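Local atomic coordinates of 3-oxoacyl-(Acyl-carrier protein) synthase (Burkholderia xenovorans, PDB entry 4EFI), a protein that probably catalyses acyl-carrier-protein-dependent condensation as a 3-oxoacyl synthase of the KAS III family, within the thiolase superfamily. Residues A[126-139]-A[327-341]. Numbering follows the deposited sequence. Where two conformers were deposited one is given.
Sequences LGCSGYPQALWLGM and MFGFGVGYSWASAAL
Ser-129 and Ser-335 meet hydroxyl to hydroxyl, OG to OG 2.5 Å, in a direct hydrogen bond between 126-139 and 327-341; either could be the donor. Ser-335 reaches across because its OG stands anti to the backbone N (chi1 -179°), on a CB already directed toward 126-139. The carboxamide oxygen of Gln-133 lies close to both hydroxyls, with OE1 3.2 Å from Ser-335 OG, and its CG rests on the methyl of Ala-337. A water extends the polar contact, accepting from Gly-127 N and donating to Val-332 O at 2.7 Å.

The closest CA pair of the register is Ser-129 and Gly-329, 4.0 Å apart. Beside it the carbonyl of Cys-128 faces the same glycine, its O 3.4 Å from Gly-329 CA. In the conformer given, the Cys-128 side chain also touches His-270.

The topology is that of the thiolase fold: helix 130-143 lies on a five-stranded mixed sheet, over the antiparallel hairpin 323-331/335-343. The segment axes of 130-139 and 335-341 come within 6.7 Å and cross at 56°. The type I turn Gly-127 to Gly-130 leads into this helix.

Apolar contacts come from Tyr-131, Pro-132, Leu-135 and Met-139. Pro-132 lies across both strands, its CB 4.0 Å from Ala-337 CB and its CG near Met-327 CB. Extended beyond CG, Met-327 brings SD to the edge of the Tyr-131 ring, 82° off the normal, a Met-aromatic contact, and to Leu-135 CD1 at 3.7 Å. Leu-135 CG lies above one face of that ring, toward its rim, and the ring's hydroxyl bonds to Thr-180. Farther along, Met-139 CE meets Leu-341 CD1.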
ATOM      1  N   LEU A 126       2.019   3.013   8.977  1.00 14.72           N
ATOM      2  CA  LEU A 126       0.794   3.311   8.246  1.00 14.89           C
ATOM      3  C   LEU A 126       0.367   2.063   7.522  1.00 14.37           C
ATOM      4  O   LEU A 126       1.192   1.201   7.185  1.00 17.15           O
ATOM      5  CB  LEU A 126       1.031   4.412   7.219  1.00 15.19           C
ATOM      6  CG  LEU A 126       1.218   5.809   7.780  1.00 14.87           C
ATOM      7  CD1 LEU A 126       1.776   6.710   6.682  1.00 17.71           C
ATOM      8  CD2 LEU A 126      -0.089   6.359   8.346  1.00 17.11           C
ATOM      9  N   GLY A 127      -0.932   1.964   7.262  1.00 14.97           N
ATOM     10  CA  GLY A 127      -1.485   0.812   6.568  1.00 16.99           C
ATOM     11  C   GLY A 127      -1.913   1.178   5.163  1.00 18.12           C
ATOM     12  O   GLY A 127      -1.088   1.577   4.351  1.00 17.74           O
ATOM     13  N   CYS A 128      -3.197   1.052   4.884  1.00 17.25           N
ATOM     14  CA  CYS A 128      -3.647   1.146   3.505  0.50 18.83           C
ATOM     15  C   CYS A 128      -3.439   2.523   2.852  1.00 18.47           C
ATOM     16  O   CYS A 128      -3.559   2.619   1.636  1.00 16.85           O
ATOM     17  CB  CYS A 128      -5.080   0.617   3.384  0.50 26.23           C
ATOM     18  SG  CYS A 128      -5.227  -1.111   3.924  0.50 61.64           S
ATOM     19  N   SER A 129      -3.398   3.584   3.655  1.00 17.59           N
ATOM     20  CA  SER A 129      -3.266   4.959   3.178  1.00 15.73           C
ATOM     21  C   SER A 129      -1.807   5.363   2.998  1.00 16.14           C
ATOM     22  O   SER A 129      -1.502   6.509   2.685  1.00 18.69           O
ATOM     23  CB  SER A 129      -3.941   5.922   4.154  1.00 18.12           C
ATOM     24  OG  SER A 129      -3.142   6.102   5.309  1.00 19.60           O
ATOM     25  N   GLY A 130      -0.911   4.411   3.212  1.00 14.32           N
ATOM     26  CA  GLY A 130       0.505   4.724   3.363  1.00 15.07           C
ATOM     27  C   GLY A 130       1.279   5.053   2.104  1.00 12.78           C
ATOM     28  O   GLY A 130       2.252   5.793   2.192  1.00 13.76           O
ATOM     29  N   TYR A 131       0.898   4.520   0.946  1.00 12.75           N
ATOM     30  CA  TYR A 131       1.766   4.710  -0.219  1.00 13.26           C
ATOM     31  C   TYR A 131       1.798   6.175  -0.677  1.00 12.43           C
ATOM     32  O   TYR A 131       2.884   6.719  -0.882  1.00 11.65           O
ATOM     33  CB  TYR A 131       1.439   3.753  -1.357  1.00 13.08           C
ATOM     34  CG  TYR A 131       2.489   3.769  -2.448  1.00 12.68           C
ATOM     35  CD1 TYR A 131       3.766   3.264  -2.227  1.00 12.41           C
ATOM     36  CD2 TYR A 131       2.197   4.252  -3.718  1.00 12.50           C
ATOM     37  CE1 TYR A 131       4.712   3.271  -3.212  1.00 12.75           C
ATOM     38  CE2 TYR A 131       3.122   4.246  -4.711  1.00 13.52           C
ATOM     39  CZ  TYR A 131       4.392   3.749  -4.460  1.00 11.70           C
ATOM     40  OH  TYR A 131       5.304   3.741  -5.497  1.00 13.59           O
ATOM     41  N   PRO A 132       0.632   6.825  -0.830  1.00 11.66           N
ATOM     42  CA  PRO A 132       0.720   8.232  -1.253  1.00 13.39           C
ATOM     43  C   PRO A 132       1.451   9.104  -0.241  1.00 12.61           C
ATOM     44  O   PRO A 132       2.125  10.050  -0.591  1.00 12.51           O
ATOM     45  CB  PRO A 132      -0.744   8.647  -1.436  1.00 13.25           C
ATOM     46  CG  PRO A 132      -1.437   7.363  -1.705  1.00 13.71           C
ATOM     47  CD  PRO A 132      -0.759   6.358  -0.819  1.00 11.70           C
ATOM     48  N   GLN A 133       1.321   8.782   1.051  1.00 12.16           N
ATOM     49  CA  GLN A 133       2.052   9.519   2.092  1.00 12.81           C
ATOM     50  C   GLN A 133       3.550   9.319   1.996  1.00 12.69           C
ATOM     51  O   GLN A 133       4.314  10.271   2.189  1.00 13.17           O
ATOM     52  CB  GLN A 133       1.555   9.119   3.490  1.00 13.33           C
ATOM     53  CG  GLN A 133       0.060   9.353   3.693  1.00 13.28           C
ATOM     54  CD  GLN A 133      -0.353   9.291   5.132  1.00 15.44           C
ATOM     55  OE1 GLN A 133      -1.309   8.574   5.485  1.00 19.24           O
ATOM     56  NE2 GLN A 133       0.299  10.068   5.961  1.00 12.73           N
ATOM     57  N   ALA A 134       3.973   8.092   1.720  1.00 12.20           N
ATOM     58  CA  ALA A 134       5.390   7.805   1.509  1.00 12.86           C
ATOM     59  C   ALA A 134       5.949   8.565   0.310  1.00 11.86           C
ATOM     60  O   ALA A 134       7.062   9.106   0.364  1.00 12.51           O
ATOM     61  CB  ALA A 134       5.605   6.321   1.319  1.00 14.04           C
ATOM     62  N   LEU A 135       5.184   8.591  -0.781  1.00 11.18           N
ATOM     63  CA  LEU A 135       5.595   9.355  -1.958  1.00 12.55           C
ATOM     64  C   LEU A 135       5.766  10.824  -1.610  1.00 12.54           C
ATOM     65  O   LEU A 135       6.769  11.443  -1.948  1.00 12.48           O
ATOM     66  CB  LEU A 135       4.557   9.220  -3.087  1.00 12.52           C
ATOM     67  CG  LEU A 135       4.490   7.884  -3.824  1.00 13.51           C
ATOM     68  CD1 LEU A 135       3.364   7.917  -4.847  1.00 14.40           C
ATOM     69  CD2 LEU A 135       5.771   7.559  -4.516  1.00 15.30           C
ATOM     70  N   TRP A 136       4.784  11.401  -0.924  1.00 12.62           N
ATOM     71  CA  TRP A 136       4.870  12.795  -0.547  1.00 12.33           C
ATOM     72  C   TRP A 136       6.093  13.056   0.343  1.00 12.05           C
ATOM     73  O   TRP A 136       6.860  14.000   0.094  1.00 13.04           O
ATOM     74  CB  TRP A 136       3.594  13.289   0.158  1.00 13.20           C
ATOM     75  CG  TRP A 136       3.853  14.575   0.829  1.00 13.40           C
ATOM     76  CD1 TRP A 136       4.026  15.769   0.234  1.00 14.32           C
ATOM     77  CD2 TRP A 136       4.074  14.770   2.231  1.00 14.92           C
ATOM     78  NE1 TRP A 136       4.358  16.725   1.176  1.00 15.38           N
ATOM     79  CE2 TRP A 136       4.387  16.125   2.415  1.00 15.88           C
ATOM     80  CE3 TRP A 136       4.028  13.924   3.350  1.00 17.17           C
ATOM     81  CZ2 TRP A 136       4.641  16.663   3.686  1.00 17.13           C
ATOM     82  CZ3 TRP A 136       4.294  14.447   4.595  1.00 18.63           C
ATOM     83  CH2 TRP A 136       4.597  15.806   4.753  1.00 17.18           C
ATOM     84  N   LEU A 137       6.294  12.220   1.362  1.00 12.19           N
ATOM     85  CA  LEU A 137       7.382  12.481   2.287  1.00 12.69           C
ATOM     86  C   LEU A 137       8.708  12.401   1.564  1.00 11.90           C
ATOM     87  O   LEU A 137       9.592  13.250   1.747  1.00 13.43           O
ATOM     88  CB  LEU A 137       7.355  11.512   3.458  1.00 14.63           C
ATOM     89  CG  LEU A 137       8.416  11.824   4.507  1.00 16.61           C
ATOM     90  CD1 LEU A 137       8.326  13.267   5.010  1.00 22.47           C
ATOM     91  CD2 LEU A 137       8.243  10.851   5.649  1.00 21.68           C
ATOM     92  N   GLY A 138       8.872  11.379   0.754  1.00 11.53           N
ATOM     93  CA  GLY A 138      10.106  11.231   0.010  1.00 12.29           C
ATOM     94  C   GLY A 138      10.382  12.357  -0.964  1.00 12.29           C
ATOM     95  O   GLY A 138      11.505  12.855  -1.087  1.00 12.95           O
ATOM     96  N   MET A 139       9.341  12.790  -1.671  1.00 11.42           N
ATOM     97  CA  MET A 139       9.496  13.887  -2.612  1.00 12.89           C
ATOM     98  C   MET A 139       9.765  15.204  -1.890  1.00 12.56           C
ATOM     99  O   MET A 139      10.527  16.037  -2.372  1.00 14.07           O
ATOM    100  CB  MET A 139       8.290  14.005  -3.557  1.00 13.21           C
ATOM    101  CG  MET A 139       8.185  12.822  -4.487  1.00 13.17           C
ATOM    102  SD  MET A 139       7.048  13.108  -5.859  1.00 14.78           S
ATOM    103  CE  MET A 139       7.507  11.743  -6.915  1.00 16.28           C
ATOM    104  N   MET A 327      -3.668   8.169  -7.424  1.00 12.79           N
ATOM    105  CA  MET A 327      -3.473   7.072  -6.465  1.00 12.08           C
ATOM    106  C   MET A 327      -4.274   7.398  -5.220  1.00 11.65           C
ATOM    107  O   MET A 327      -4.231   8.529  -4.761  1.00 13.35           O
ATOM    108  CB  MET A 327      -2.002   6.907  -6.088  1.00 11.97           C
ATOM    109  CG  MET A 327      -1.104   6.710  -7.276  1.00 12.69           C
ATOM    110  SD  MET A 327       0.599   6.506  -6.779  1.00 15.04           S
ATOM    111  CE  MET A 327       1.458   6.589  -8.353  1.00 16.69           C
ATOM    112  N   PHE A 328      -5.028   6.435  -4.701  1.00 12.66           N
ATOM    113  CA  PHE A 328      -5.934   6.685  -3.576  1.00 12.59           C
ATOM    114  C   PHE A 328      -5.846   5.554  -2.584  1.00 13.19           C
ATOM    115  O   PHE A 328      -6.213   4.432  -2.898  1.00 12.93           O
ATOM    116  CB  PHE A 328      -7.372   6.839  -4.094  1.00 13.31           C
ATOM    117  CG  PHE A 328      -7.499   7.872  -5.165  1.00 13.12           C
ATOM    118  CD1 PHE A 328      -7.531   9.220  -4.839  1.00 15.70           C
ATOM    119  CD2 PHE A 328      -7.479   7.510  -6.497  1.00 15.49           C
ATOM    120  CE1 PHE A 328      -7.587  10.187  -5.823  1.00 16.26           C
ATOM    121  CE2 PHE A 328      -7.533   8.477  -7.493  1.00 15.89           C
ATOM    122  CZ  PHE A 328      -7.600   9.813  -7.148  1.00 16.36           C
ATOM    123  N   GLY A 329      -5.350   5.871  -1.393  1.00 12.67           N
ATOM    124  CA  GLY A 329      -5.224   4.906  -0.321  1.00 13.36           C
ATOM    125  C   GLY A 329      -6.108   5.311   0.839  1.00 13.89           C
ATOM    126  O   GLY A 329      -6.283   6.495   1.114  1.00 14.95           O
ATOM    127  N   PHE A 330      -6.699   4.322   1.494  1.00 13.48           N
ATOM    128  CA  PHE A 330      -7.601   4.568   2.606  1.00 13.91           C
ATOM    129  C   PHE A 330      -7.608   3.355   3.523  1.00 16.28           C
ATOM    130  O   PHE A 330      -7.357   2.239   3.079  1.00 18.70           O
ATOM    131  CB  PHE A 330      -9.007   4.810   2.059  1.00 14.23           C
ATOM    132  CG  PHE A 330      -9.368   3.884   0.936  1.00 15.96           C
ATOM    133  CD1 PHE A 330      -8.936   4.139  -0.352  1.00 16.47           C
ATOM    134  CD2 PHE A 330     -10.112   2.744   1.176  1.00 16.25           C
ATOM    135  CE1 PHE A 330      -9.253   3.281  -1.385  1.00 17.21           C
ATOM    136  CE2 PHE A 330     -10.433   1.883   0.146  1.00 18.15           C
ATOM    137  CZ  PHE A 330     -10.002   2.152  -1.136  1.00 18.58           C
ATOM    138  N   GLY A 331      -7.928   3.564   4.793  1.00 14.70           N
ATOM    139  CA  GLY A 331      -8.001   2.467   5.739  1.00 16.23           C
ATOM    140  C   GLY A 331      -7.618   2.877   7.145  1.00 13.86           C
ATOM    141  O   GLY A 331      -8.177   3.819   7.693  1.00 14.60           O
ATOM    142  N   VAL A 332      -6.851   1.950   7.695  0.60 14.80           N
ATOM    143  CA  VAL A 332      -6.455   1.979   9.101  0.60 11.93           C
ATOM    144  C   VAL A 332      -6.151   3.398   9.583  0.60 12.04           C
ATOM    145  O   VAL A 332      -5.390   4.113   8.949  0.60 12.66           O
ATOM    146  CB  VAL A 332      -5.199   1.095   9.344  0.60 14.15           C
ATOM    147  CG1 VAL A 332      -4.761   1.168  10.786  0.60 15.82           C
ATOM    148  CG2 VAL A 332      -5.458  -0.339   9.013  0.60 15.21           C
ATOM    149  N   GLY A 333      -6.723   3.784  10.718  1.00 12.51           N
ATOM    150  CA  GLY A 333      -6.383   5.047  11.349  1.00 13.21           C
ATOM    151  C   GLY A 333      -7.545   5.665  12.106  1.00 13.30           C
ATOM    152  O   GLY A 333      -7.484   5.799  13.320  1.00 13.80           O
ATOM    153  N   TYR A 334      -8.621   6.046  11.413  1.00 13.62           N
ATOM    154  CA  TYR A 334      -8.710   6.088   9.954  1.00 13.22           C
ATOM    155  C   TYR A 334      -7.723   7.049   9.323  1.00 13.48           C
ATOM    156  O   TYR A 334      -7.396   8.099   9.887  1.00 12.99           O
ATOM    157  CB  TYR A 334     -10.095   6.566   9.532  1.00 13.90           C
ATOM    158  CG  TYR A 334     -11.260   5.661   9.810  1.00 14.74           C
ATOM    159  CD1 TYR A 334     -11.137   4.273   9.783  1.00 14.02           C
ATOM    160  CD2 TYR A 334     -12.508   6.206  10.031  1.00 17.48           C
ATOM    161  CE1 TYR A 334     -12.246   3.458  10.004  1.00 16.15           C
ATOM    162  CE2 TYR A 334     -13.620   5.390  10.242  1.00 16.62           C
ATOM    163  CZ  TYR A 334     -13.472   4.033  10.219  1.00 17.00           C
ATOM    164  OH  TYR A 334     -14.573   3.218  10.431  1.00 21.51           O
ATOM    165  N   SER A 335      -7.323   6.734   8.102  1.00 12.49           N
ATOM    166  CA  SER A 335      -6.409   7.552   7.346  1.00 13.25           C
ATOM    167  C   SER A 335      -6.779   7.430   5.870  1.00 12.78           C
ATOM    168  O   SER A 335      -7.214   6.365   5.419  1.00 14.47           O
ATOM    169  CB  SER A 335      -4.981   7.075   7.633  1.00 13.90           C
ATOM    170  OG  SER A 335      -4.033   7.849   6.927  1.00 17.16           O
ATOM    171  N   TRP A 336      -6.594   8.499   5.116  1.00 13.18           N
ATOM    172  CA  TRP A 336      -6.786   8.454   3.669  1.00 13.29           C
ATOM    173  C   TRP A 336      -5.802   9.403   3.008  1.00 13.94           C
ATOM    174  O   TRP A 336      -5.385  10.399   3.604  1.00 14.20           O
ATOM    175  CB  TRP A 336      -8.228   8.802   3.285  1.00 13.84           C
ATOM    176  CG  TRP A 336      -8.699  10.135   3.735  1.00 14.54           C
ATOM    177  CD1 TRP A 336      -8.735  11.269   2.990  1.00 15.75           C
ATOM    178  CD2 TRP A 336      -9.242  10.487   5.016  1.00 15.35           C
ATOM    179  NE1 TRP A 336      -9.235  12.314   3.725  1.00 16.66           N
ATOM    180  CE2 TRP A 336      -9.589  11.851   4.965  1.00 15.68           C
ATOM    181  CE3 TRP A 336      -9.482   9.770   6.199  1.00 15.52           C
ATOM    182  CZ2 TRP A 336     -10.112  12.536   6.069  1.00 16.65           C
ATOM    183  CZ3 TRP A 336     -10.028  10.438   7.280  1.00 16.34           C
ATOM    184  CH2 TRP A 336     -10.339  11.808   7.210  1.00 18.11           C
ATOM    185  N   ALA A 337      -5.406   9.104   1.776  1.00 12.82           N
ATOM    186  CA  ALA A 337      -4.380   9.907   1.128  1.00 13.90           C
ATOM    187  C   ALA A 337      -4.409   9.697  -0.370  1.00 12.76           C
ATOM    188  O   ALA A 337      -4.707   8.590  -0.849  1.00 13.50           O
ATOM    189  CB  ALA A 337      -3.003   9.595   1.688  1.00 13.56           C
ATOM    190  N   SER A 338      -4.106  10.754  -1.114  1.00 12.26           N
ATOM    191  CA  SER A 338      -4.011  10.674  -2.570  1.00 11.87           C
ATOM    192  C   SER A 338      -2.705  11.237  -3.090  1.00 13.05           C
ATOM    193  O   SER A 338      -2.022  12.014  -2.421  1.00 13.54           O
ATOM    194  CB  SER A 338      -5.154  11.439  -3.221  1.00 13.00           C
ATOM    195  OG  SER A 338      -4.990  12.816  -2.936  1.00 14.85           O
ATOM    196  N   ALA A 339      -2.366  10.826  -4.317  1.00 12.23           N
ATOM    197  CA  ALA A 339      -1.272  11.402  -5.092  1.00 12.60           C
ATOM    198  C   ALA A 339      -1.746  11.516  -6.526  1.00 13.25           C
ATOM    199  O   ALA A 339      -2.394  10.599  -7.045  1.00 15.25           O
ATOM    200  CB  ALA A 339      -0.042  10.529  -5.025  1.00 13.22           C
ATOM    201  N   ALA A 340      -1.409  12.607  -7.178  1.00 13.28           N
ATOM    202  CA  ALA A 340      -1.703  12.772  -8.587  1.00 13.55           C
ATOM    203  C   ALA A 340      -0.468  13.353  -9.220  1.00 13.28           C
ATOM    204  O   ALA A 340      -0.020  14.423  -8.841  1.00 14.94           O
ATOM    205  CB  ALA A 340      -2.870  13.706  -8.794  1.00 15.84           C
ATOM    206  N   LEU A 341       0.075  12.649 -10.211  1.00 14.63           N
ATOM    207  CA  LEU A 341       1.324  13.055 -10.825  1.00 14.87           C
ATOM    208  C   LEU A 341       1.569  12.247 -12.111  1.00 14.60           C
ATOM    209  O   LEU A 341       0.957  11.199 -12.340  1.00 15.39           O
ATOM    210  CB  LEU A 341       2.513  12.889  -9.860  1.00 15.12           C
ATOM    211  CG  LEU A 341       3.042  11.476  -9.634  1.00 15.84           C
ATOM    212  CD1 LEU A 341       4.287  11.518  -8.764  1.00 18.48           C
ATOM    213  CD2 LEU A 341       2.018  10.558  -9.014  1.00 16.70           C
TER
HETATM  214  O   HOH W   1      -2.657   4.171   8.897  1.00 28.54           O